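Long-range contacts in vitamin B12-binding protein (Vibrio cholerae O395, PDB 5YSC), which binds vitamin B12 in the periplasm and probably delivers it to the membrane subunit BtuC of the BtuCDF ABC importer: residues T31-A36 with D116-L121; I68-I73 with P90-K95; A83-N88 with I103-T108. All coordinates share one frame; numbering follows the deposited sequence.

All three contacts lie in the lobe built on the parallel sheet 43-45, 23-25, 80-83, 103-105, one of the two lobes that meet around cyanocobalamin. Contact 3 joins the ends of two neighbouring strands, and the side chain of Ala-86 lies about 3 Å from the ligand. Contact 1 packs two helices; the centres of contacts 1 and 3 are about 12 Å apart. They touch where Asn-117 OD1 lies 2.7 Å from Ser-106 OG, a probable hydrogen bond. Contact 2 sits further out, its centre about 13 Å from the centre of contact 3. There Leu-93 CD2 lies 3.7 Å from Ala-83 CB. Contacts 1 and 2 do not touch; their nearest atoms are about 12 Å apart.

Contact 1 (T31-A36 with D116-L121)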
ATOM      1  N   THR A  31      -2.195  10.669  -1.863  1.00  8.10           N
ATOM      2  CA  THR A  31      -3.241  11.554  -1.414  1.00  7.69           C
ATOM      3  C   THR A  31      -3.441  11.413   0.087  1.00  7.13           C
ATOM      4  O   THR A  31      -3.563  12.423   0.795  1.00  8.63           O
ATOM      5  CB  THR A  31      -4.514  11.248  -2.194  1.00  8.85           C
ATOM      6  OG1 THR A  31      -4.261  11.509  -3.578  1.00  8.97           O
ATOM      7  CG2 THR A  31      -5.692  12.069  -1.699  1.00  9.10           C
ATOM      8  N   GLU A  32      -3.425  10.188   0.594  1.00 10.04           N
ATOM      9  CA  GLU A  32      -3.543  10.033   2.042  1.00  9.82           C
ATOM     10  C   GLU A  32      -2.392  10.734   2.766  1.00 10.46           C
ATOM     11  O   GLU A  32      -2.601  11.446   3.755  1.00 11.38           O
ATOM     12  CB  GLU A  32      -3.631   8.545   2.437  1.00  9.39           C
ATOM     13  CG  GLU A  32      -4.894   7.835   1.873  1.00  8.76           C
ATOM     14  CD  GLU A  32      -5.294   6.564   2.576  1.00  7.67           C
ATOM     15  OE1 GLU A  32      -5.216   6.500   3.824  1.00  8.30           O
ATOM     16  OE2 GLU A  32      -5.720   5.617   1.868  1.00  9.61           O
ATOM     17  N   ILE A  33      -1.155  10.513   2.312  1.00 10.20           N
ATOM     18  CA  ILE A  33       0.001  11.091   2.995  1.00 10.48           C
ATOM     19  C   ILE A  33      -0.010  12.597   2.882  1.00 11.93           C
ATOM     20  O   ILE A  33       0.417  13.300   3.815  1.00 13.13           O
ATOM     21  CB  ILE A  33       1.297  10.483   2.430  1.00 14.49           C
ATOM     22  CG1 ILE A  33       1.424   9.011   2.863  1.00 14.35           C
ATOM     23  CG2 ILE A  33       2.468  11.286   2.868  1.00 26.73           C
ATOM     24  CD1 ILE A  33       1.414   8.798   4.251  1.00 21.63           C
ATOM     25  N   ALA A  34      -0.485  13.116   1.747  1.00 11.16           N
ATOM     26  CA  ALA A  34      -0.586  14.568   1.573  1.00 11.56           C
ATOM     27  C   ALA A  34      -1.510  15.180   2.622  1.00 13.25           C
ATOM     28  O   ALA A  34      -1.158  16.181   3.267  1.00 14.89           O
ATOM     29  CB  ALA A  34      -1.039  14.918   0.153  1.00 12.52           C
ATOM     30  N   TYR A  35      -2.692  14.583   2.830  1.00 12.49           N
ATOM     31  CA  TYR A  35      -3.579  15.107   3.875  1.00 14.49           C
ATOM     32  C   TYR A  35      -2.953  14.983   5.255  1.00 16.84           C
ATOM     33  O   TYR A  35      -3.016  15.937   6.049  1.00 16.84           O
ATOM     34  CB  TYR A  35      -4.938  14.404   3.851  1.00 13.78           C
ATOM     35  CG  TYR A  35      -5.919  15.021   2.886  1.00 14.18           C
ATOM     36  CD1 TYR A  35      -5.943  14.623   1.572  1.00 16.58           C
ATOM     37  CD2 TYR A  35      -6.843  15.992   3.283  1.00 16.00           C
ATOM     38  CE1 TYR A  35      -6.822  15.164   0.669  1.00 19.20           C
ATOM     39  CE2 TYR A  35      -7.721  16.539   2.380  1.00 18.52           C
ATOM     40  CZ  TYR A  35      -7.719  16.112   1.063  1.00 20.12           C
ATOM     41  OH  TYR A  35      -8.634  16.645   0.126  1.00 23.81           O
ATOM     42  N   ALA A  36      -2.297  13.846   5.548  1.00 11.71           N
ATOM     43  CA  ALA A  36      -1.664  13.681   6.858  1.00 13.20           C
ATOM     44  C   ALA A  36      -0.540  14.689   7.079  1.00 14.36           C
ATOM     45  O   ALA A  36      -0.241  15.045   8.235  1.00 16.00           O
ATOM     46  CB  ALA A  36      -1.125  12.270   7.010  1.00 12.32           C
ATOM     47  N   ASP A 116       8.597   8.728   7.006  1.00 17.72           N
ATOM     48  CA  ASP A 116       9.561   9.566   6.290  1.00 19.20           C
ATOM     49  C   ASP A 116       8.855  10.412   5.237  1.00 19.92           C
ATOM     50  O   ASP A 116       9.152  11.599   5.070  1.00 19.80           O
ATOM     51  CB  ASP A 116      10.643   8.709   5.602  1.00 21.26           C
ATOM     52  CG  ASP A 116      11.510   7.901   6.556  1.00 26.71           C
ATOM     53  OD1 ASP A 116      11.613   8.202   7.771  1.00 25.56           O
ATOM     54  OD2 ASP A 116      12.114   6.944   6.034  1.00 28.54           O
ATOM     55  N   ASN A 117       7.966   9.784   4.461  1.00 16.84           N
ATOM     56  CA  ASN A 117       7.161  10.516   3.480  1.00 16.38           C
ATOM     57  C   ASN A 117       6.393  11.684   4.109  1.00 17.23           C
ATOM     58  O   ASN A 117       6.372  12.789   3.567  1.00 16.25           O
ATOM     59  CB  ASN A 117       6.156   9.570   2.806  1.00 14.86           C
ATOM     60  CG  ASN A 117       6.671   8.933   1.547  1.00 16.82           C
ATOM     61  OD1 ASN A 117       6.548   9.507   0.448  1.00 18.76           O
ATOM     62  ND2 ASN A 117       7.096   7.700   1.657  1.00 16.30           N
ATOM     63  N   ILE A 118       5.686  11.431   5.215  1.00 13.83           N
ATOM     64  CA  ILE A 118       4.880  12.458   5.841  1.00 13.91           C
ATOM     65  C   ILE A 118       5.766  13.597   6.320  1.00 18.10           C
ATOM     66  O   ILE A 118       5.429  14.770   6.118  1.00 16.99           O
ATOM     67  CB  ILE A 118       4.050  11.870   6.999  1.00 14.00           C
ATOM     68  CG1 ILE A 118       3.107  10.790   6.467  1.00 14.10           C
ATOM     69  CG2 ILE A 118       3.256  12.990   7.710  1.00 15.91           C
ATOM     70  CD1 ILE A 118       2.362   9.968   7.559  1.00 11.46           C
ATOM     71  N   GLU A 119       6.918  13.263   6.926  1.00 21.23           N
ATOM     72  CA  GLU A 119       7.800  14.294   7.466  1.00 22.13           C
ATOM     73  C   GLU A 119       8.407  15.122   6.341  1.00 20.16           C
ATOM     74  O   GLU A 119       8.409  16.353   6.403  1.00 22.91           O
ATOM     75  CB  GLU A 119       8.874  13.651   8.339  1.00 25.07           C
ATOM     76  CG  GLU A 119       9.871  14.644   8.928  1.00 36.04           C
ATOM     77  CD  GLU A 119      10.832  13.956   9.868  1.00 45.14           C
ATOM     78  OE1 GLU A 119      11.100  12.749   9.662  1.00 45.06           O
ATOM     79  OE2 GLU A 119      11.311  14.614  10.817  1.00 50.39           O
ATOM     80  N   ALA A 120       8.834  14.471   5.268  1.00 21.56           N
ATOM     81  CA  ALA A 120       9.279  15.204   4.085  1.00 21.00           C
ATOM     82  C   ALA A 120       8.189  16.107   3.531  1.00 20.26           C
ATOM     83  O   ALA A 120       8.430  17.276   3.212  1.00 20.84           O
ATOM     84  CB  ALA A 120       9.745  14.223   3.004  1.00 20.85           C
ATOM     85  N   LEU A 121       6.976  15.584   3.364  1.00 16.67           N
ATOM     86  CA  LEU A 121       5.964  16.400   2.743  1.00 16.14           C
ATOM     87  C   LEU A 121       5.573  17.579   3.616  1.00 18.25           C
ATOM     88  O   LEU A 121       5.112  18.596   3.104  1.00 19.51           O
ATOM     89  CB  LEU A 121       4.743  15.543   2.398  1.00 15.08           C
ATOM     90  CG  LEU A 121       4.902  14.673   1.154  1.00 14.60           C
ATOM     91  CD1 LEU A 121       3.718  13.721   1.024  1.00 14.46           C
ATOM     92  CD2 LEU A 121       4.993  15.537  -0.106  1.00 13.25           C
TER
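The amide nitrogen ND2 of Asn-117, whose CB lies 4.1 Å from Ile-33 CG2, is gripped by two backbone carbonyls, Glu-113 O and Gln-107 O. Its CB belongs to the apolar side of a helix-helix contact. This contact joins helices 28-36 and 112-122, which pack beside the parallel sheet of one lobe of the periplasmic binding protein fold. OD1 of the same amide is hydrogen-bonded to Ser-106 OG. With both ends held, the rotation of the amide is fixed, and its polar atoms are satisfied although the residue is buried. The axes of the two short helical segments come within 8.9 Å and cross at -54°. No hydrogen bond passes between the segments; apolar side chains carry the contact.

Ile-33 is the central residue. It reaches across with two methyl groups and lies roughly perpendicular to both Ile-118 and Leu-121. Its CG2 stands anti to the backbone N (CG1 has chi1 -70°) and meets Leu-121 CD1 at 3.3 Å. The second torsion, chi2 -58°, bends the other branch, and CD1 meets Ile-118 CG1 at 3.4 Å. Both pairs are closer than carbon atoms normally sit, so the fit round Ile-33 is close. The methyl CD1 and methylene CG1 of Ile-118 make further contacts with Ile-33: CD1 lies 3.6 Å from Ile-33 CD1, and CG1 is 3.7 Å from Ile-33 CG2.

On the sheet side, Ala-34 and Leu-121 both touch Ile-82 of strand 80-83, which ties the helix pair to the sheet. Nearly one turn further along helix 28-36, Ala-36 meets both branches of Ile-118. Its CB lies 4.2 Å from Ile-118 CD1, and its carbonyl O is 4.1 Å from Ile-118 CG2.

Contact 2 (I68-I73 with P90-K95); sequences INIEKI and PRELAK
The backbone of Ile-68 is extended as it passes helix 90-98, with its CA 6.4 Å from Glu-92 CA. The chain then turns at Asn-69, the centre of an inverse gamma turn and the N-cap of helix 70-76. The contact thus sets the start of one helix against the side of another in the lobe of the periplasmic binding protein fold built on strands 43-45, 23-25, 80-83 and 103-105. Asn-69 OD1 accepts from Lys-72 N at 3.0 Å, from above the carbonyl plane, and so caps the first turn. Glu-71 of that turn is predicted to be important for BtuC binding.

Side chains of Ile-68 and Ile-70 carry the packing. Ile-68 and Glu-92 run antiparallel side by side, with their CB atoms 4.0 Å apart. At its far end, Ile-68 CD1 meets Leu-93 CD2 at 3.9 Å, and the two side chains lie roughly perpendicular. Ile-70 is extended at chi2 (178°), which carries CD1 to 3.8 Å from Glu-92 CG. The Lys-95 chain bends at chi2 and chi3. Its aliphatic part passes across the same methyl, with CE 3.6 Å from Ile-70 CD1. The amide nitrogen of Ile-68 is buried without a hydrogen-bond partner in the model; Glu-92 OE1 stands 3.6 Å from Ile-68 N.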
ATOM      1  N   ILE A  68      -0.871   8.852 -16.946  1.00 20.25           N
ATOM      2  CA  ILE A  68      -0.880  10.159 -16.308  1.00 20.28           C
ATOM      3  C   ILE A  68      -1.335  11.183 -17.338  1.00 23.71           C
ATOM      4  O   ILE A  68      -0.773  11.253 -18.439  1.00 23.26           O
ATOM      5  CB  ILE A  68       0.509  10.536 -15.775  1.00 18.38           C
ATOM      6  CG1 ILE A  68       0.967   9.570 -14.661  1.00 19.03           C
ATOM      7  CG2 ILE A  68       0.501  11.976 -15.292  1.00 20.47           C
ATOM      8  CD1 ILE A  68       2.314   9.920 -14.069  1.00 17.07           C
ATOM      9  N   ASN A  69      -2.320  12.009 -16.970  1.00 20.47           N
ATOM     10  CA  ASN A  69      -2.890  12.988 -17.884  1.00 20.06           C
ATOM     11  C   ASN A  69      -2.039  14.249 -17.855  1.00 19.08           C
ATOM     12  O   ASN A  69      -2.313  15.225 -17.156  1.00 21.95           O
ATOM     13  CB  ASN A  69      -4.336  13.288 -17.513  1.00 19.93           C
ATOM     14  CG  ASN A  69      -5.062  14.078 -18.585  1.00 29.22           C
ATOM     15  OD1 ASN A  69      -4.462  14.884 -19.313  1.00 26.32           O
ATOM     16  ND2 ASN A  69      -6.368  13.848 -18.689  1.00 32.44           N
ATOM     17  N   ILE A  70      -0.987  14.242 -18.678  1.00 17.84           N
ATOM     18  CA  ILE A  70      -0.042  15.354 -18.651  1.00 18.34           C
ATOM     19  C   ILE A  70      -0.685  16.629 -19.171  1.00 20.49           C
ATOM     20  O   ILE A  70      -0.345  17.715 -18.717  1.00 23.26           O
ATOM     21  CB  ILE A  70       1.242  15.037 -19.433  1.00 18.59           C
ATOM     22  CG1 ILE A  70       2.005  13.948 -18.679  1.00 17.80           C
ATOM     23  CG2 ILE A  70       2.138  16.307 -19.604  1.00 19.69           C
ATOM     24  CD1 ILE A  70       3.246  13.507 -19.335  1.00 18.46           C
ATOM     25  N   GLU A  71      -1.577  16.516 -20.141  1.00 21.53           N
ATOM     26  CA  GLU A  71      -2.270  17.688 -20.658  1.00 25.32           C
ATOM     27  C   GLU A  71      -2.973  18.428 -19.532  1.00 24.81           C
ATOM     28  O   GLU A  71      -2.816  19.642 -19.374  1.00 27.87           O
ATOM     29  CB  GLU A  71      -3.267  17.261 -21.722  1.00 26.19           C
ATOM     30  CG  GLU A  71      -3.954  18.420 -22.431  1.00 28.72           C
ATOM     31  CD  GLU A  71      -4.726  17.990 -23.659  1.00 35.24           C
ATOM     32  OE1 GLU A  71      -4.871  16.773 -23.908  1.00 38.81           O
ATOM     33  OE2 GLU A  71      -5.187  18.887 -24.387  1.00 40.83           O
ATOM     34  N   LYS A  72      -3.734  17.692 -18.721  1.00 23.58           N
ATOM     35  CA  LYS A  72      -4.457  18.295 -17.602  1.00 25.30           C
ATOM     36  C   LYS A  72      -3.497  18.880 -16.585  1.00 26.67           C
ATOM     37  O   LYS A  72      -3.746  19.960 -16.047  1.00 28.36           O
ATOM     38  CB  LYS A  72      -5.367  17.260 -16.946  1.00 24.19           C
ATOM     39  CG  LYS A  72      -6.739  17.180 -17.532  1.00 35.66           C
ATOM     40  CD  LYS A  72      -7.611  16.091 -16.869  1.00 38.50           C
ATOM     41  CE  LYS A  72      -9.005  16.565 -16.524  1.00 41.86           C
ATOM     42  NZ  LYS A  72      -9.048  17.056 -15.108  1.00 40.90           N
ATOM     43  N   ILE A  73      -2.387  18.189 -16.307  1.00 24.13           N
ATOM     44  CA  ILE A  73      -1.393  18.727 -15.382  1.00 23.15           C
ATOM     45  C   ILE A  73      -0.838  20.062 -15.881  1.00 28.75           C
ATOM     46  O   ILE A  73      -0.602  20.995 -15.091  1.00 29.69           O
ATOM     47  CB  ILE A  73      -0.280  17.690 -15.142  1.00 21.44           C
ATOM     48  CG1 ILE A  73      -0.888  16.471 -14.438  1.00 18.80           C
ATOM     49  CG2 ILE A  73       0.833  18.270 -14.331  1.00 19.10           C
ATOM     50  CD1 ILE A  73       0.113  15.419 -14.053  1.00 18.51           C
ATOM     51  N   PRO A  90       6.853   5.168 -16.053  1.00 13.82           N
ATOM     52  CA  PRO A  90       8.156   5.858 -16.040  1.00 14.20           C
ATOM     53  C   PRO A  90       8.299   6.969 -17.063  1.00 15.14           C
ATOM     54  O   PRO A  90       8.910   7.992 -16.778  1.00 15.16           O
ATOM     55  CB  PRO A  90       9.144   4.722 -16.332  1.00 15.22           C
ATOM     56  CG  PRO A  90       8.480   3.515 -15.874  1.00 20.33           C
ATOM     57  CD  PRO A  90       7.009   3.701 -16.049  1.00 16.28           C
ATOM     58  N   ARG A  91       7.793   6.759 -18.280  1.00 14.71           N
ATOM     59  CA  ARG A  91       7.948   7.768 -19.317  1.00 15.88           C
ATOM     60  C   ARG A  91       7.253   9.060 -18.930  1.00 15.37           C
ATOM     61  O   ARG A  91       7.785  10.151 -19.137  1.00 16.02           O
ATOM     62  CB  ARG A  91       7.387   7.245 -20.645  1.00 17.23           C
ATOM     63  CG  ARG A  91       7.407   8.278 -21.760  1.00 18.69           C
ATOM     64  CD  ARG A  91       6.934   7.703 -23.070  1.00 20.34           C
ATOM     65  NE  ARG A  91       6.808   8.727 -24.097  1.00 22.81           N
ATOM     66  CZ  ARG A  91       7.797   9.164 -24.872  1.00 23.46           C
ATOM     67  NH1 ARG A  91       7.552  10.099 -25.787  1.00 24.68           N
ATOM     68  NH2 ARG A  91       9.028   8.694 -24.733  1.00 23.18           N
ATOM     69  N   GLU A  92       6.039   8.959 -18.374  1.00 17.43           N
ATOM     70  CA  GLU A  92       5.303  10.175 -18.072  1.00 16.52           C
ATOM     71  C   GLU A  92       5.929  10.937 -16.908  1.00 15.71           C
ATOM     72  O   GLU A  92       5.926  12.180 -16.909  1.00 16.31           O
ATOM     73  CB  GLU A  92       3.832   9.832 -17.820  1.00 16.65           C
ATOM     74  CG  GLU A  92       3.013   9.728 -19.083  1.00 21.86           C
ATOM     75  CD  GLU A  92       2.697   8.310 -19.459  1.00 29.13           C
ATOM     76  OE1 GLU A  92       1.480   7.950 -19.547  1.00 29.71           O
ATOM     77  OE2 GLU A  92       3.668   7.545 -19.657  1.00 31.89           O
ATOM     78  N   LEU A  93       6.442  10.227 -15.885  1.00 16.63           N
ATOM     79  CA  LEU A  93       7.170  10.901 -14.810  1.00 15.95           C
ATOM     80  C   LEU A  93       8.418  11.565 -15.343  1.00 17.40           C
ATOM     81  O   LEU A  93       8.739  12.698 -14.969  1.00 17.49           O
ATOM     82  CB  LEU A  93       7.559   9.923 -13.714  1.00 16.75           C
ATOM     83  CG  LEU A  93       6.530   9.359 -12.776  1.00 19.37           C
ATOM     84  CD1 LEU A  93       7.255   8.556 -11.703  1.00 16.34           C
ATOM     85  CD2 LEU A  93       5.711  10.480 -12.178  1.00 18.36           C
ATOM     86  N   ALA A  94       9.147  10.869 -16.221  1.00 14.13           N
ATOM     87  CA  ALA A  94      10.327  11.486 -16.810  1.00 15.53           C
ATOM     88  C   ALA A  94       9.931  12.745 -17.564  1.00 16.58           C
ATOM     89  O   ALA A  94      10.594  13.786 -17.451  1.00 18.04           O
ATOM     90  CB  ALA A  94      11.055  10.495 -17.733  1.00 16.44           C
ATOM     91  N   LYS A  95       8.824  12.685 -18.310  1.00 21.03           N
ATOM     92  CA  LYS A  95       8.339  13.880 -19.005  1.00 22.90           C
ATOM     93  C   LYS A  95       8.104  15.013 -18.022  1.00 21.34           C
ATOM     94  O   LYS A  95       8.524  16.152 -18.255  1.00 24.72           O
ATOM     95  CB  LYS A  95       7.052  13.577 -19.776  1.00 21.97           C
ATOM     96  CG  LYS A  95       7.174  13.627 -21.288  1.00 33.10           C
ATOM     97  CD  LYS A  95       6.700  12.352 -21.952  1.00 36.20           C
ATOM     98  CE  LYS A  95       5.194  12.293 -22.068  1.00 36.94           C
ATOM     99  NZ  LYS A  95       4.597  10.907 -22.245  1.00 36.58           N
TER

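Contact 3 (A83-N88 with I103-T108); sequences AWPAGN and IYDSQT
The indole of Trp-84 meets Thr-108 at its edge, where Thr-108 OG1 and a water lie in the ring plane. Gly-87 N sits over the ring centre on one face, 3.5 Å above the plane, with Ala-86 C and Asn-88 N nearer the rim. His-29 packs with the ring edge-to-face. The ring belongs to the loop that follows strand 80-83 in a beta-alpha-beta crossover through helix 90-98 to strand 103-105. Trp-84, Ala-86 and Gly-87 line the cyanocobalamin pocket, and Ala-86 O makes a weak hydrogen bond to the ligand.

The strands join in a parallel bridge between Ala-83 and Asp-105. Ala-83 N donates to Tyr-104 O at 2.8 Å. Ser-106 N donates to Ala-83 O, also at 2.8 Å. Ala-83 CB packs on Ile-103 CG2, and the Pro-85 ring leans over Asp-105, with CG 3.5 Å from Asp-105 OD1.

Past the bridge, the two segments are joined through water. Thr-108 OG1 lies between its backbone N and carbonyl carbon (chi1 53°). There it meets both waters. The first accepts from Trp-84 NE1 at 3.2 Å and is 2.8 Å from Thr-108 OG1. The second lies 2.9 Å from Thr-108 OG1. This water accepts from Ala-86 N and donates to Ser-106 O at 2.6 Å.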
ATOM      1  N   ALA A  83       4.744  12.160  -6.634  1.00 12.51           N
ATOM      2  CA  ALA A  83       4.776  11.023  -7.542  1.00 12.77           C
ATOM      3  C   ALA A  83       4.948   9.707  -6.812  1.00 12.90           C
ATOM      4  O   ALA A  83       5.454   9.638  -5.704  1.00 12.76           O
ATOM      5  CB  ALA A  83       5.906  11.166  -8.552  1.00 14.47           C
ATOM      6  N   TRP A  84       4.542   8.648  -7.488  1.00 12.19           N
ATOM      7  CA  TRP A  84       4.676   7.280  -7.025  1.00 11.66           C
ATOM      8  C   TRP A  84       5.511   6.509  -8.042  1.00 11.51           C
ATOM      9  O   TRP A  84       4.965   5.820  -8.920  1.00 11.12           O
ATOM     10  CB  TRP A  84       3.313   6.654  -6.855  1.00 11.10           C
ATOM     11  CG  TRP A  84       3.293   5.251  -6.404  1.00 10.53           C
ATOM     12  CD1 TRP A  84       4.206   4.610  -5.594  1.00 12.46           C
ATOM     13  CD2 TRP A  84       2.289   4.286  -6.729  1.00 11.66           C
ATOM     14  NE1 TRP A  84       3.819   3.313  -5.414  1.00 14.28           N
ATOM     15  CE2 TRP A  84       2.652   3.084  -6.099  1.00 14.25           C
ATOM     16  CE3 TRP A  84       1.110   4.331  -7.487  1.00 13.85           C
ATOM     17  CZ2 TRP A  84       1.873   1.906  -6.209  1.00 13.72           C
ATOM     18  CZ3 TRP A  84       0.333   3.160  -7.606  1.00 13.17           C
ATOM     19  CH2 TRP A  84       0.723   1.971  -6.972  1.00 15.46           C
ATOM     20  N   PRO A  85       6.827   6.620  -7.969  1.00 12.34           N
ATOM     21  CA  PRO A  85       7.671   5.920  -8.960  1.00 12.38           C
ATOM     22  C   PRO A  85       7.329   4.451  -9.128  1.00 11.54           C
ATOM     23  O   PRO A  85       7.344   3.930 -10.251  1.00 12.87           O
ATOM     24  CB  PRO A  85       9.070   6.113  -8.395  1.00 13.24           C
ATOM     25  CG  PRO A  85       9.027   7.337  -7.612  1.00 12.98           C
ATOM     26  CD  PRO A  85       7.636   7.391  -7.003  1.00 12.90           C
ATOM     27  N   ALA A  86       6.990   3.759  -8.039  1.00 13.98           N
ATOM     28  CA  ALA A  86       6.773   2.321  -8.153  1.00 15.33           C
ATOM     29  C   ALA A  86       5.567   1.984  -9.006  1.00 17.23           C
ATOM     30  O   ALA A  86       5.540   0.891  -9.606  1.00 19.16           O
ATOM     31  CB  ALA A  86       6.653   1.688  -6.761  1.00 17.32           C
ATOM     32  N   GLY A  87       4.593   2.885  -9.110  1.00 12.70           N
ATOM     33  CA  GLY A  87       3.349   2.585  -9.783  1.00 13.40           C
ATOM     34  C   GLY A  87       2.987   3.471 -10.969  1.00 15.65           C
ATOM     35  O   GLY A  87       2.075   3.143 -11.735  1.00 17.67           O
ATOM     36  N   ASN A  88       3.610   4.567 -11.092  1.00 11.94           N
ATOM     37  CA  ASN A  88       3.304   5.482 -12.192  1.00 12.08           C
ATOM     38  C   ASN A  88       4.117   5.106 -13.433  1.00 14.33           C
ATOM     39  O   ASN A  88       5.238   4.605 -13.312  1.00 14.95           O
ATOM     40  CB  ASN A  88       3.666   6.919 -11.863  1.00 13.52           C
ATOM     41  CG  ASN A  88       2.800   7.555 -10.779  1.00 15.27           C
ATOM     42  OD1 ASN A  88       3.299   8.390 -10.043  1.00 13.38           O
ATOM     43  ND2 ASN A  88       1.505   7.261 -10.762  1.00 14.19           N
ATOM     44  N   ILE A 103       8.985  17.847  -8.106  1.00 19.62           N
ATOM     45  CA  ILE A 103       8.394  16.542  -7.865  1.00 17.78           C
ATOM     46  C   ILE A 103       9.004  15.917  -6.630  1.00 19.31           C
ATOM     47  O   ILE A 103      10.231  15.778  -6.523  1.00 22.10           O
ATOM     48  CB  ILE A 103       8.584  15.596  -9.063  1.00 18.65           C
ATOM     49  CG1 ILE A 103       7.937  16.185 -10.305  1.00 18.29           C
ATOM     50  CG2 ILE A 103       7.974  14.219  -8.752  1.00 17.51           C
ATOM     51  CD1 ILE A 103       8.483  15.644 -11.589  1.00 19.68           C
ATOM     52  N   TYR A 104       8.144  15.467  -5.724  1.00 15.86           N
ATOM     53  CA  TYR A 104       8.548  14.633  -4.626  1.00 16.06           C
ATOM     54  C   TYR A 104       8.300  13.182  -5.011  1.00 15.75           C
ATOM     55  O   TYR A 104       7.180  12.810  -5.347  1.00 15.71           O
ATOM     56  CB  TYR A 104       7.784  15.033  -3.356  1.00 17.13           C
ATOM     57  CG  TYR A 104       8.166  14.142  -2.212  1.00 16.65           C
ATOM     58  CD1 TYR A 104       9.347  14.352  -1.508  1.00 18.74           C
ATOM     59  CD2 TYR A 104       7.367  13.058  -1.859  1.00 14.89           C
ATOM     60  CE1 TYR A 104       9.718  13.532  -0.493  1.00 20.22           C
ATOM     61  CE2 TYR A 104       7.730  12.234  -0.827  1.00 15.88           C
ATOM     62  CZ  TYR A 104       8.905  12.476  -0.135  1.00 18.13           C
ATOM     63  OH  TYR A 104       9.326  11.642   0.858  1.00 18.47           O
ATOM     64  N   ASP A 105       9.351  12.369  -4.989  1.00 15.55           N
ATOM     65  CA  ASP A 105       9.212  10.944  -5.265  1.00 16.32           C
ATOM     66  C   ASP A 105       8.874  10.189  -3.981  1.00 18.25           C
ATOM     67  O   ASP A 105       9.717  10.095  -3.080  1.00 16.81           O
ATOM     68  CB  ASP A 105      10.502  10.384  -5.847  1.00 14.89           C
ATOM     69  CG  ASP A 105      10.757  10.844  -7.233  1.00 16.06           C
ATOM     70  OD1 ASP A 105       9.852  10.689  -8.087  1.00 17.72           O
ATOM     71  OD2 ASP A 105      11.892  11.366  -7.432  1.00 17.54           O
ATOM     72  N   SER A 106       7.669   9.617  -3.911  1.00 15.25           N
ATOM     73  CA  SER A 106       7.286   8.816  -2.755  1.00 14.44           C
ATOM     74  C   SER A 106       7.838   7.403  -2.862  1.00 15.81           C
ATOM     75  O   SER A 106       7.397   6.623  -3.730  1.00 18.48           O
ATOM     76  CB  SER A 106       5.767   8.788  -2.645  1.00 14.70           C
ATOM     77  OG  SER A 106       5.339   8.021  -1.523  1.00 17.09           O
ATOM     78  N   GLN A 107       8.672   7.016  -1.897  1.00 15.79           N
ATOM     79  CA  GLN A 107       9.227   5.674  -1.854  1.00 17.08           C
ATOM     80  C   GLN A 107       8.330   4.794  -0.984  1.00 16.55           C
ATOM     81  O   GLN A 107       7.889   5.223   0.090  1.00 17.05           O
ATOM     82  CB  GLN A 107      10.650   5.678  -1.301  1.00 20.30           C
ATOM     83  CG  GLN A 107      11.584   6.566  -2.093  1.00 22.34           C
ATOM     84  CD  GLN A 107      12.040   5.881  -3.372  1.00 29.07           C
ATOM     85  OE1 GLN A 107      11.212   5.524  -4.241  1.00 30.25           O
ATOM     86  NE2 GLN A 107      13.358   5.662  -3.484  1.00 26.61           N
ATOM     87  N   THR A 108       8.088   3.574  -1.448  1.00 13.21           N
ATOM     88  CA  THR A 108       6.976   2.762  -0.964  1.00 14.17           C
ATOM     89  C   THR A 108       7.365   1.298  -0.751  1.00 16.23           C
ATOM     90  O   THR A 108       6.677   0.379  -1.204  1.00 17.67           O
ATOM     91  CB  THR A 108       5.829   2.912  -1.972  1.00 13.21           C
ATOM     92  OG1 THR A 108       6.317   2.603  -3.286  1.00 14.57           O
ATOM     93  CG2 THR A 108       5.282   4.359  -1.980  1.00 12.25           C
TER
HETATM   94  O   HOH W   1       4.360   0.615  -3.757  1.00 17.84           O
HETATM   95  O   HOH W   2       7.521   4.418  -5.168  1.00 16.02           O